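Local structure of DNA polymerase III subunit delta (Bacillus subtilis, 3ZH9) at residues Ile226-Leu235 / Leu331-Arg339; Leu215-Lys225 / Ile237-Glu246. The protein probably opens the ring-shaped beta subunit dimer, as part of the ATP-hydrolysing complex that loads this ring onto primed DNA. One frame throughout, in Å; residues are numbered along the deposited sequence.

Overall arrangement
Both contacts lie in the all-helical C-terminal part of the chain and share helix 215-227 and helix 231-243. Their centres are about 13 Å apart. Contact 2 pairs the two helices, and contact 1 sets the end of the first helix and the start of the second, on the two sides of their turn, against the end of helix 325-338. Contact 1 is farther out, its centre about 31 Å from that of the chain, against about 22 Å for contact 2. The two also meet directly. Leu-333 CD1 packs 3.4 Å from Phe-238 CD2, and Lys-225 NZ makes a long, weak salt bridge of 3.4 Å to Glu-233 OE1. A glycerol near Arg-231 probably comes from the crystallisation liquor.

Contact 1 (Ile226-Leu235 / Leu331-Arg339); sequences IVNRKRTESL and LFLLQLLKR
Ile-226 and Leu-337 bring their CA atoms to 6.0 Å, while helix segments 231-235 and 331-338 run nearly antiparallel at 159°, their axes 11.4 Å apart. Ile-226 is buried against three leucines. Ile-226 CD1 meets Leu-333 CD2 at 3.7 Å, and the two side chains cross at about a right angle. On the other branch, Ile-226 CG2 lies on Leu-336 CB at 3.8 Å. CG1 faces a methyl of Leu-337. Cutting Ile-226 back to an alanine would probably open a gap facing Leu-333 and Leu-336 and leave Leu-337 with one wall of its socket missing.

Leu-337 is a knob in a hole formed by Ile-226, Arg-231, Ser-234 and Leu-235. Leu-337 CD2 sits 3.6 Å from Ser-234 OG, and CD1 rests on a methyl of Leu-235. The serine hydroxyl is turned back on its own helix, with Lys-230 O and Arg-231 O both within range of its one proton.

The hole is built on a tight helical hairpin. Helix 215-227 ends in a Schellman motif with Arg-229, of positive phi, as the C-prime residue. Lys-230 then takes the N-cap position of helix 231-243. This hairpin belongs to the C-terminal domain; in related loader complexes such domains of the several subunits together form a helical collar.

Arg-231 reaches over Leu-337 from the solvent-exposed side. CG stands opposite the backbone N (chi1 -177°) and the chain stays extended to NE, which carries the guanidinium across Leu-337. NH1 lies near Leu-337 CB, and NH2 comes close to a methyl of Leu-334. Water 1 sits at the guanidinium edge, in its plane. Its oxygen accepts from Arg-231 NH2 at 2.7 Å and donates to Leu-334 O at 3.1 Å, a bridge from the arginine to the backbone of helix 325-338.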
loop_
_atom_site.group_PDB
_atom_site.type_symbol
_atom_site.label_atom_id
_atom_site.label_comp_id
_atom_site.label_asym_id
_atom_site.label_seq_id
_atom_site.Cartn_x
_atom_site.Cartn_y
_atom_site.Cartn_z
ATOM N N ILE A 226 -19.446 -12.542 -14.127
ATOM C CA ILE A 226 -20.511 -11.937 -14.909
ATOM C C ILE A 226 -20.118 -11.733 -16.366
ATOM O O ILE A 226 -20.824 -12.180 -17.271
ATOM C CB ILE A 226 -20.982 -10.605 -14.311
ATOM C CG1 ILE A 226 -21.914 -10.864 -13.124
ATOM C CG2 ILE A 226 -21.712 -9.789 -15.369
ATOM C CD1 ILE A 226 -22.208 -9.624 -12.297
ATOM N N VAL A 227 -18.995 -11.062 -16.592
ATOM C CA VAL A 227 -18.523 -10.824 -17.955
ATOM C C VAL A 227 -18.207 -12.131 -18.698
ATOM O O VAL A 227 -18.158 -12.148 -19.922
ATOM C CB VAL A 227 -17.301 -9.863 -18.002
ATOM C CG1 VAL A 227 -16.017 -10.591 -17.640
ATOM C CG2 VAL A 227 -17.178 -9.242 -19.386
ATOM N N ASN A 228 -18.022 -13.220 -17.954
ATOM C CA ASN A 228 -17.755 -14.534 -18.542
ATOM C C ASN A 228 -18.986 -15.440 -18.678
ATOM O O ASN A 228 -18.855 -16.635 -18.957
ATOM C CB ASN A 228 -16.660 -15.258 -17.756
ATOM C CG ASN A 228 -15.286 -14.641 -17.964
ATOM O OD1 ASN A 228 -14.916 -14.273 -19.083
ATOM N ND2 ASN A 228 -14.522 -14.527 -16.886
ATOM N N ARG A 229 -20.172 -14.869 -18.477
ATOM C CA ARG A 229 -21.435 -15.591 -18.664
ATOM C C ARG A 229 -21.638 -16.776 -17.710
ATOM O O ARG A 229 -22.503 -17.620 -17.945
ATOM C CB ARG A 229 -21.586 -16.050 -20.120
ATOM N N LYS A 230 -20.845 -16.836 -16.641
ATOM C CA LYS A 230 -21.003 -17.874 -15.620
ATOM C C LYS A 230 -22.123 -17.500 -14.647
ATOM O O LYS A 230 -21.872 -16.991 -13.549
ATOM C CB LYS A 230 -19.693 -18.083 -14.866
ATOM C CG LYS A 230 -18.518 -18.403 -15.765
ATOM N N ARG A 231 -23.357 -17.774 -15.060
ATOM C CA ARG A 231 -24.551 -17.276 -14.379
ATOM C C ARG A 231 -24.650 -17.643 -12.902
ATOM O O ARG A 231 -24.837 -16.773 -12.051
ATOM C CB ARG A 231 -25.803 -17.765 -15.102
ATOM C CG ARG A 231 -27.092 -17.234 -14.506
ATOM C CD ARG A 231 -28.272 -17.541 -15.403
ATOM N NE ARG A 231 -29.430 -16.723 -15.060
ATOM C CZ ARG A 231 -29.734 -15.572 -15.648
ATOM N NH1 ARG A 231 -28.973 -15.097 -16.624
ATOM N NH2 ARG A 231 -30.809 -14.900 -15.266
ATOM N N THR A 232 -24.537 -18.927 -12.600
ATOM C CA THR A 232 -24.759 -19.393 -11.239
ATOM C C THR A 232 -23.574 -19.073 -10.326
ATOM O O THR A 232 -23.767 -18.651 -9.182
ATOM C CB THR A 232 -25.087 -20.897 -11.207
ATOM O OG1 THR A 232 -26.226 -21.154 -12.043
ATOM C CG2 THR A 232 -25.412 -21.319 -9.796
ATOM N N GLU A 233 -22.356 -19.259 -10.837
ATOM C CA GLU A 233 -21.146 -18.904 -10.087
ATOM C C GLU A 233 -21.209 -17.475 -9.546
ATOM O O GLU A 233 -20.814 -17.209 -8.407
ATOM C CB GLU A 233 -19.899 -19.049 -10.964
ATOM C CG GLU A 233 -19.373 -20.470 -11.115
ATOM C CD GLU A 233 -18.175 -20.557 -12.055
ATOM O OE1 GLU A 233 -17.966 -19.623 -12.858
ATOM O OE2 GLU A 233 -17.441 -21.564 -11.994
ATOM N N SER A 234 -21.706 -16.560 -10.372
ATOM C CA SER A 234 -21.804 -15.162 -9.984
ATOM C C SER A 234 -23.038 -14.866 -9.124
ATOM O O SER A 234 -23.000 -13.981 -8.267
ATOM C CB SER A 234 -21.735 -14.243 -11.211
ATOM O OG SER A 234 -22.869 -14.381 -12.037
ATOM N N LEU A 235 -24.125 -15.601 -9.335
ATOM C CA LEU A 235 -25.274 -15.462 -8.447
ATOM C C LEU A 235 -24.871 -15.915 -7.047
ATOM O O LEU A 235 -25.245 -15.301 -6.049
ATOM C CB LEU A 235 -26.479 -16.269 -8.950
ATOM C CG LEU A 235 -27.200 -15.731 -10.191
ATOM C CD1 LEU A 235 -28.502 -16.496 -10.442
ATOM C CD2 LEU A 235 -27.472 -14.243 -10.062
ATOM N N LEU A 331 -31.776 -6.796 -9.949
ATOM C CA LEU A 331 -32.127 -6.371 -11.306
ATOM C C LEU A 331 -30.898 -5.959 -12.118
ATOM O O LEU A 331 -30.696 -6.441 -13.235
ATOM C CB LEU A 331 -33.141 -5.224 -11.258
ATOM C CG LEU A 331 -34.498 -5.598 -10.664
ATOM C CD1 LEU A 331 -35.349 -4.361 -10.413
ATOM C CD2 LEU A 331 -35.227 -6.597 -11.559
ATOM N N PHE A 332 -30.081 -5.077 -11.547
ATOM C CA PHE A 332 -28.821 -4.662 -12.169
ATOM C C PHE A 332 -27.960 -5.855 -12.600
ATOM O O PHE A 332 -27.537 -5.955 -13.759
ATOM C CB PHE A 332 -28.026 -3.773 -11.213
ATOM C CG PHE A 332 -26.620 -3.471 -11.687
ATOM C CD1 PHE A 332 -26.397 -2.569 -12.725
ATOM C CD2 PHE A 332 -25.526 -4.096 -11.100
ATOM C CE1 PHE A 332 -25.105 -2.305 -13.174
ATOM C CE2 PHE A 332 -24.226 -3.830 -11.538
ATOM C CZ PHE A 332 -24.016 -2.933 -12.573
ATOM N N LEU A 333 -27.704 -6.762 -11.664
ATOM C CA LEU A 333 -26.844 -7.895 -11.946
ATOM C C LEU A 333 -27.477 -8.809 -13.002
ATOM O O LEU A 333 -26.779 -9.372 -13.850
ATOM C CB LEU A 333 -26.522 -8.664 -10.656
ATOM C CG LEU A 333 -25.711 -7.873 -9.614
ATOM C CD1 LEU A 333 -25.542 -8.644 -8.310
ATOM C CD2 LEU A 333 -24.344 -7.472 -10.161
ATOM N N LEU A 334 -28.799 -8.955 -12.948
ATOM C CA LEU A 334 -29.514 -9.737 -13.954
ATOM C C LEU A 334 -29.412 -9.092 -15.343
ATOM O O LEU A 334 -29.090 -9.767 -16.318
ATOM C CB LEU A 334 -30.978 -9.966 -13.547
ATOM C CG LEU A 334 -31.164 -10.901 -12.346
ATOM C CD1 LEU A 334 -32.632 -11.057 -11.986
ATOM C CD2 LEU A 334 -30.518 -12.266 -12.596
ATOM N N GLN A 335 -29.672 -7.790 -15.432
ATOM C CA GLN A 335 -29.419 -7.060 -16.676
ATOM C C GLN A 335 -28.025 -7.392 -17.230
ATOM O O GLN A 335 -27.894 -7.790 -18.386
ATOM C CB GLN A 335 -29.562 -5.550 -16.467
ATOM N N LEU A 336 -26.993 -7.251 -16.401
ATOM C CA LEU A 336 -25.619 -7.542 -16.824
ATOM C C LEU A 336 -25.447 -8.955 -17.364
ATOM O O LEU A 336 -24.618 -9.195 -18.244
ATOM C CB LEU A 336 -24.626 -7.348 -15.673
ATOM C CG LEU A 336 -24.344 -5.938 -15.167
ATOM C CD1 LEU A 336 -23.016 -5.912 -14.413
ATOM C CD2 LEU A 336 -24.320 -4.962 -16.325
ATOM N N LEU A 337 -26.211 -9.896 -16.819
ATOM C CA LEU A 337 -26.056 -11.304 -17.177
ATOM C C LEU A 337 -26.724 -11.662 -18.507
ATOM O O LEU A 337 -26.232 -12.521 -19.245
ATOM C CB LEU A 337 -26.576 -12.196 -16.054
ATOM C CG LEU A 337 -25.680 -12.266 -14.822
ATOM C CD1 LEU A 337 -26.525 -12.514 -13.575
ATOM C CD2 LEU A 337 -24.598 -13.346 -14.997
ATOM N N LYS A 338 -27.847 -11.011 -18.800
ATOM C CA LYS A 338 -28.507 -11.162 -20.093
ATOM C C LYS A 338 -27.700 -10.415 -21.148
ATOM O O LYS A 338 -27.397 -10.954 -22.212
ATOM C CB LYS A 338 -29.934 -10.614 -20.039
ATOM N N ARG A 339 -27.342 -9.174 -20.828
ATOM C CA ARG A 339 -26.582 -8.310 -21.728
ATOM C C ARG A 339 -25.108 -8.716 -21.826
ATOM O O ARG A 339 -24.776 -9.901 -21.928
ATOM C CB ARG A 339 -26.695 -6.852 -21.272
HETATM O O HOH W 1 -30.407 -12.583 -16.643
#

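Contact 2 (Leu215-Lys225 / Ile237-Glu246); sequences LEQNIFELINK and IFYDLLKQNE
Ile-237 is the knob of this contact, set in a hole made by Asn-218, Glu-221, Leu-222 and Lys-225. Ile-237 CD1 touches Lys-225 CG at 3.6 Å, and Ile-237 CG2 lies 4.0 Å from Leu-222 CB. One turn on, Leu-241 divides its two methyls. Leu-241 CD2 meets Leu-215 CD1 at 3.6 Å, and Leu-241 CD1 meets Ile-219 CD1 at 3.8 Å. Asn-218 runs alongside Leu-241, pointing the other way, its CB and ND2 near the CD2 methyl. At the far end Leu-215 CD2 comes to 3.7 Å from Glu-246 OE1.

The short helix segments behind these side chains are 10.3 Å apart at their axes and antiparallel at 152°, the two arms of a helical hairpin. Glu-246 is brought back toward Leu-215 by a Schellman motif. Asn-245, of positive phi, is its C-prime residue, and Glu-246 N bonds to Leu-241 O at 3.1 Å.

Farther out, Leu-254 of helix 248-269 packs on Leu-215 and Ile-219. Phe-238 packs against helix 325-338, where it touches Leu-329 and Glu-330.

With CG beside the backbone N (chi1 -64°), Lys-225 puts that carbon against Ile-237; the bend at chi2 then leads the amine away. The join between the helices therefore rests mainly on the fit of aliphatic carbons, with the carboxylate of Glu-246 and the amide of Asn-218 met by methyls, and even the lysine enters it through its hydrocarbon part.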
loop_
_atom_site.group_PDB
_atom_site.type_symbol
_atom_site.label_atom_id
_atom_site.label_comp_id
_atom_site.label_asym_id
_atom_site.label_seq_id
_atom_site.Cartn_x
_atom_site.Cartn_y
_atom_site.Cartn_z
ATOM N N LEU A 215 -13.743 -8.684 0.692
ATOM C CA LEU A 215 -14.903 -8.136 -0.013
ATOM C C LEU A 215 -14.500 -7.591 -1.383
ATOM O O LEU A 215 -15.178 -7.826 -2.389
ATOM C CB LEU A 215 -15.533 -7.021 0.824
ATOM C CG LEU A 215 -16.801 -6.321 0.324
ATOM C CD1 LEU A 215 -17.893 -7.329 0.013
ATOM C CD2 LEU A 215 -17.279 -5.335 1.378
ATOM N N GLU A 216 -13.377 -6.879 -1.419
ATOM C CA GLU A 216 -12.890 -6.277 -2.650
ATOM C C GLU A 216 -12.476 -7.353 -3.648
ATOM O O GLU A 216 -12.651 -7.201 -4.859
ATOM C CB GLU A 216 -11.711 -5.340 -2.361
ATOM C CG GLU A 216 -11.116 -4.707 -3.611
ATOM C CD GLU A 216 -9.909 -3.821 -3.318
ATOM O OE1 GLU A 216 -8.808 -4.370 -3.074
ATOM O OE2 GLU A 216 -10.064 -2.577 -3.343
ATOM N N GLN A 217 -11.922 -8.450 -3.150
ATOM C CA GLN A 217 -11.580 -9.553 -4.040
ATOM C C GLN A 217 -12.857 -10.230 -4.542
ATOM O O GLN A 217 -12.959 -10.615 -5.723
ATOM C CB GLN A 217 -10.668 -10.557 -3.331
ATOM C CG GLN A 217 -10.677 -11.938 -3.968
ATOM C CD GLN A 217 -9.947 -11.966 -5.284
ATOM O OE1 GLN A 217 -9.143 -11.087 -5.562
ATOM N NE2 GLN A 217 -10.222 -12.973 -6.102
ATOM N N ASN A 218 -13.839 -10.367 -3.651
ATOM C CA ASN A 218 -15.132 -10.930 -4.044
ATOM C C ASN A 218 -15.784 -10.106 -5.157
ATOM O O ASN A 218 -16.264 -10.664 -6.149
ATOM C CB ASN A 218 -16.064 -11.071 -2.840
ATOM C CG ASN A 218 -15.873 -12.398 -2.109
ATOM O OD1 ASN A 218 -15.765 -13.453 -2.734
ATOM N ND2 ASN A 218 -15.803 -12.345 -0.791
ATOM N N ILE A 219 -15.778 -8.782 -4.997
ATOM C CA ILE A 219 -16.290 -7.875 -6.037
ATOM C C ILE A 219 -15.564 -8.107 -7.359
ATOM O O ILE A 219 -16.194 -8.247 -8.409
ATOM C CB ILE A 219 -16.139 -6.384 -5.638
ATOM C CG1 ILE A 219 -16.955 -6.064 -4.383
ATOM C CG2 ILE A 219 -16.509 -5.460 -6.808
ATOM C CD1 ILE A 219 -18.293 -6.755 -4.328
ATOM N N PHE A 220 -14.234 -8.154 -7.314
ATOM C CA PHE A 220 -13.470 -8.437 -8.525
ATOM C C PHE A 220 -13.975 -9.714 -9.194
ATOM O O PHE A 220 -14.243 -9.747 -10.401
ATOM C CB PHE A 220 -11.965 -8.563 -8.225
ATOM C CG PHE A 220 -11.145 -8.949 -9.430
ATOM C CD1 PHE A 220 -10.842 -8.012 -10.409
ATOM C CD2 PHE A 220 -10.698 -10.248 -9.596
ATOM C CE1 PHE A 220 -10.100 -8.364 -11.528
ATOM C CE2 PHE A 220 -9.961 -10.604 -10.708
ATOM C CZ PHE A 220 -9.665 -9.658 -11.679
ATOM N N GLU A 221 -14.104 -10.766 -8.404
ATOM C CA GLU A 221 -14.480 -12.080 -8.932
ATOM C C GLU A 221 -15.900 -12.075 -9.457
ATOM O O GLU A 221 -16.203 -12.698 -10.485
ATOM C CB GLU A 221 -14.332 -13.164 -7.858
ATOM C CG GLU A 221 -12.893 -13.599 -7.605
ATOM C CD GLU A 221 -12.217 -14.166 -8.850
ATOM O OE1 GLU A 221 -12.928 -14.510 -9.824
ATOM O OE2 GLU A 221 -10.968 -14.264 -8.853
ATOM N N LEU A 222 -16.777 -11.381 -8.745
ATOM C CA LEU A 222 -18.155 -11.272 -9.183
ATOM C C LEU A 222 -18.182 -10.697 -10.592
ATOM O O LEU A 222 -18.980 -11.110 -11.422
ATOM C CB LEU A 222 -18.929 -10.359 -8.243
ATOM C CG LEU A 222 -20.324 -9.944 -8.705
ATOM C CD1 LEU A 222 -21.181 -11.172 -8.946
ATOM C CD2 LEU A 222 -20.949 -9.031 -7.654
ATOM N N ILE A 223 -17.300 -9.740 -10.864
ATOM C CA ILE A 223 -17.293 -9.097 -12.169
ATOM C C ILE A 223 -16.707 -10.026 -13.222
ATOM O O ILE A 223 -17.177 -10.048 -14.366
ATOM C CB ILE A 223 -16.574 -7.726 -12.146
ATOM C CG1 ILE A 223 -17.427 -6.705 -11.396
ATOM C CG2 ILE A 223 -16.322 -7.219 -13.562
ATOM C CD1 ILE A 223 -16.643 -5.492 -10.906
ATOM N N ASN A 224 -15.695 -10.808 -12.849
ATOM C CA ASN A 224 -15.182 -11.818 -13.782
ATOM C C ASN A 224 -16.256 -12.806 -14.199
ATOM O O ASN A 224 -16.449 -13.072 -15.383
ATOM C CB ASN A 224 -14.015 -12.590 -13.184
ATOM C CG ASN A 224 -12.693 -11.946 -13.483
ATOM O OD1 ASN A 224 -12.581 -11.117 -14.390
ATOM N ND2 ASN A 224 -11.678 -12.316 -12.719
ATOM N N LYS A 225 -16.955 -13.349 -13.211
ATOM C CA LYS A 225 -17.980 -14.348 -13.462
ATOM C C LYS A 225 -19.074 -13.797 -14.351
ATOM O O LYS A 225 -19.565 -14.491 -15.240
ATOM C CB LYS A 225 -18.555 -14.850 -12.146
ATOM C CG LYS A 225 -17.533 -15.577 -11.309
ATOM C CD LYS A 225 -16.877 -16.692 -12.117
ATOM C CE LYS A 225 -15.610 -17.203 -11.433
ATOM N NZ LYS A 225 -14.934 -18.274 -12.225
ATOM N N ILE A 237 -21.812 -15.830 -5.751
ATOM C CA ILE A 237 -20.928 -14.858 -5.116
ATOM C C ILE A 237 -21.758 -13.737 -4.504
ATOM O O ILE A 237 -21.554 -13.359 -3.349
ATOM C CB ILE A 237 -19.869 -14.281 -6.091
ATOM C CG1 ILE A 237 -18.872 -15.370 -6.506
ATOM C CG2 ILE A 237 -19.124 -13.138 -5.436
ATOM C CD1 ILE A 237 -18.088 -15.046 -7.770
ATOM N N PHE A 238 -22.706 -13.218 -5.279
ATOM C CA PHE A 238 -23.563 -12.146 -4.789
ATOM C C PHE A 238 -24.355 -12.565 -3.544
ATOM O O PHE A 238 -24.430 -11.823 -2.564
ATOM C CB PHE A 238 -24.502 -11.645 -5.896
ATOM C CG PHE A 238 -25.412 -10.537 -5.459
ATOM C CD1 PHE A 238 -24.924 -9.478 -4.708
ATOM C CD2 PHE A 238 -26.754 -10.549 -5.799
ATOM C CE1 PHE A 238 -25.761 -8.450 -4.292
ATOM C CE2 PHE A 238 -27.598 -9.526 -5.393
ATOM C CZ PHE A 238 -27.102 -8.474 -4.639
ATOM N N TYR A 239 -24.945 -13.754 -3.586
ATOM C CA TYR A 239 -25.733 -14.238 -2.465
ATOM C C TYR A 239 -24.901 -14.288 -1.185
ATOM O O TYR A 239 -25.332 -13.797 -0.141
ATOM C CB TYR A 239 -26.312 -15.622 -2.768
ATOM C CG TYR A 239 -27.214 -16.151 -1.677
ATOM C CD1 TYR A 239 -28.376 -15.470 -1.319
ATOM C CD2 TYR A 239 -26.913 -17.331 -1.005
ATOM C CE1 TYR A 239 -29.221 -15.957 -0.318
ATOM C CE2 TYR A 239 -27.750 -17.821 -0.003
ATOM C CZ TYR A 239 -28.904 -17.127 0.328
ATOM O OH TYR A 239 -29.734 -17.602 1.317
ATOM N N ASP A 240 -23.709 -14.876 -1.278
ATOM C CA ASP A 240 -22.814 -14.995 -0.127
ATOM C C ASP A 240 -22.545 -13.638 0.514
ATOM O O ASP A 240 -22.516 -13.523 1.734
ATOM C CB ASP A 240 -21.486 -15.661 -0.512
ATOM C CG ASP A 240 -21.628 -17.150 -0.753
ATOM O OD1 ASP A 240 -22.543 -17.764 -0.159
ATOM O OD2 ASP A 240 -20.824 -17.706 -1.534
ATOM N N LEU A 241 -22.336 -12.616 -0.308
ATOM C CA LEU A 241 -22.164 -11.264 0.221
ATOM C C LEU A 241 -23.345 -10.846 1.100
ATOM O O LEU A 241 -23.165 -10.471 2.262
ATOM C CB LEU A 241 -21.947 -10.266 -0.915
ATOM C CG LEU A 241 -20.617 -10.538 -1.621
ATOM C CD1 LEU A 241 -20.369 -9.562 -2.757
ATOM C CD2 LEU A 241 -19.473 -10.512 -0.601
ATOM N N LEU A 242 -24.551 -10.922 0.543
ATOM C CA LEU A 242 -25.766 -10.597 1.284
ATOM C C LEU A 242 -25.863 -11.454 2.534
ATOM O O LEU A 242 -26.242 -10.968 3.598
ATOM C CB LEU A 242 -27.003 -10.831 0.414
ATOM C CG LEU A 242 -27.024 -10.043 -0.895
ATOM C CD1 LEU A 242 -28.039 -10.631 -1.856
ATOM C CD2 LEU A 242 -27.318 -8.595 -0.619
ATOM N N LYS A 243 -25.512 -12.728 2.389
ATOM C CA LYS A 243 -25.690 -13.720 3.448
ATOM C C LYS A 243 -24.774 -13.457 4.642
ATOM O O LYS A 243 -25.113 -13.807 5.777
ATOM C CB LYS A 243 -25.482 -15.138 2.898
ATOM C CG LYS A 243 -26.337 -16.198 3.566
ATOM C CD LYS A 243 -26.000 -17.586 3.046
ATOM N N GLN A 244 -23.618 -12.843 4.390
ATOM C CA GLN A 244 -22.744 -12.397 5.477
ATOM C C GLN A 244 -23.015 -10.924 5.778
ATOM O O GLN A 244 -22.155 -10.194 6.267
ATOM C CB GLN A 244 -21.258 -12.679 5.183
ATOM C CG GLN A 244 -20.697 -12.006 3.946
ATOM C CD GLN A 244 -19.423 -12.674 3.448
ATOM O OE1 GLN A 244 -19.275 -13.896 3.528
ATOM N NE2 GLN A 244 -18.499 -11.872 2.929
ATOM N N ASN A 245 -24.240 -10.513 5.470
ATOM C CA ASN A 245 -24.765 -9.188 5.805
ATOM C C ASN A 245 -23.987 -7.966 5.313
ATOM O O ASN A 245 -23.924 -6.948 6.004
ATOM C CB ASN A 245 -25.060 -9.085 7.308
ATOM C CG ASN A 245 -26.522 -9.340 7.625
ATOM O OD1 ASN A 245 -27.342 -8.419 7.604
ATOM N ND2 ASN A 245 -26.860 -10.593 7.906
ATOM N N GLU A 246 -23.413 -8.046 4.118
ATOM C CA GLU A 246 -22.902 -6.832 3.501
ATOM C C GLU A 246 -24.089 -5.999 3.038
ATOM O O GLU A 246 -25.084 -6.542 2.552
ATOM C CB GLU A 246 -21.974 -7.150 2.331
ATOM C CG GLU A 246 -20.714 -7.891 2.738
ATOM C CD GLU A 246 -19.868 -7.114 3.737
ATOM O OE1 GLU A 246 -20.016 -5.869 3.820
ATOM O OE2 GLU A 246 -19.054 -7.757 4.441
#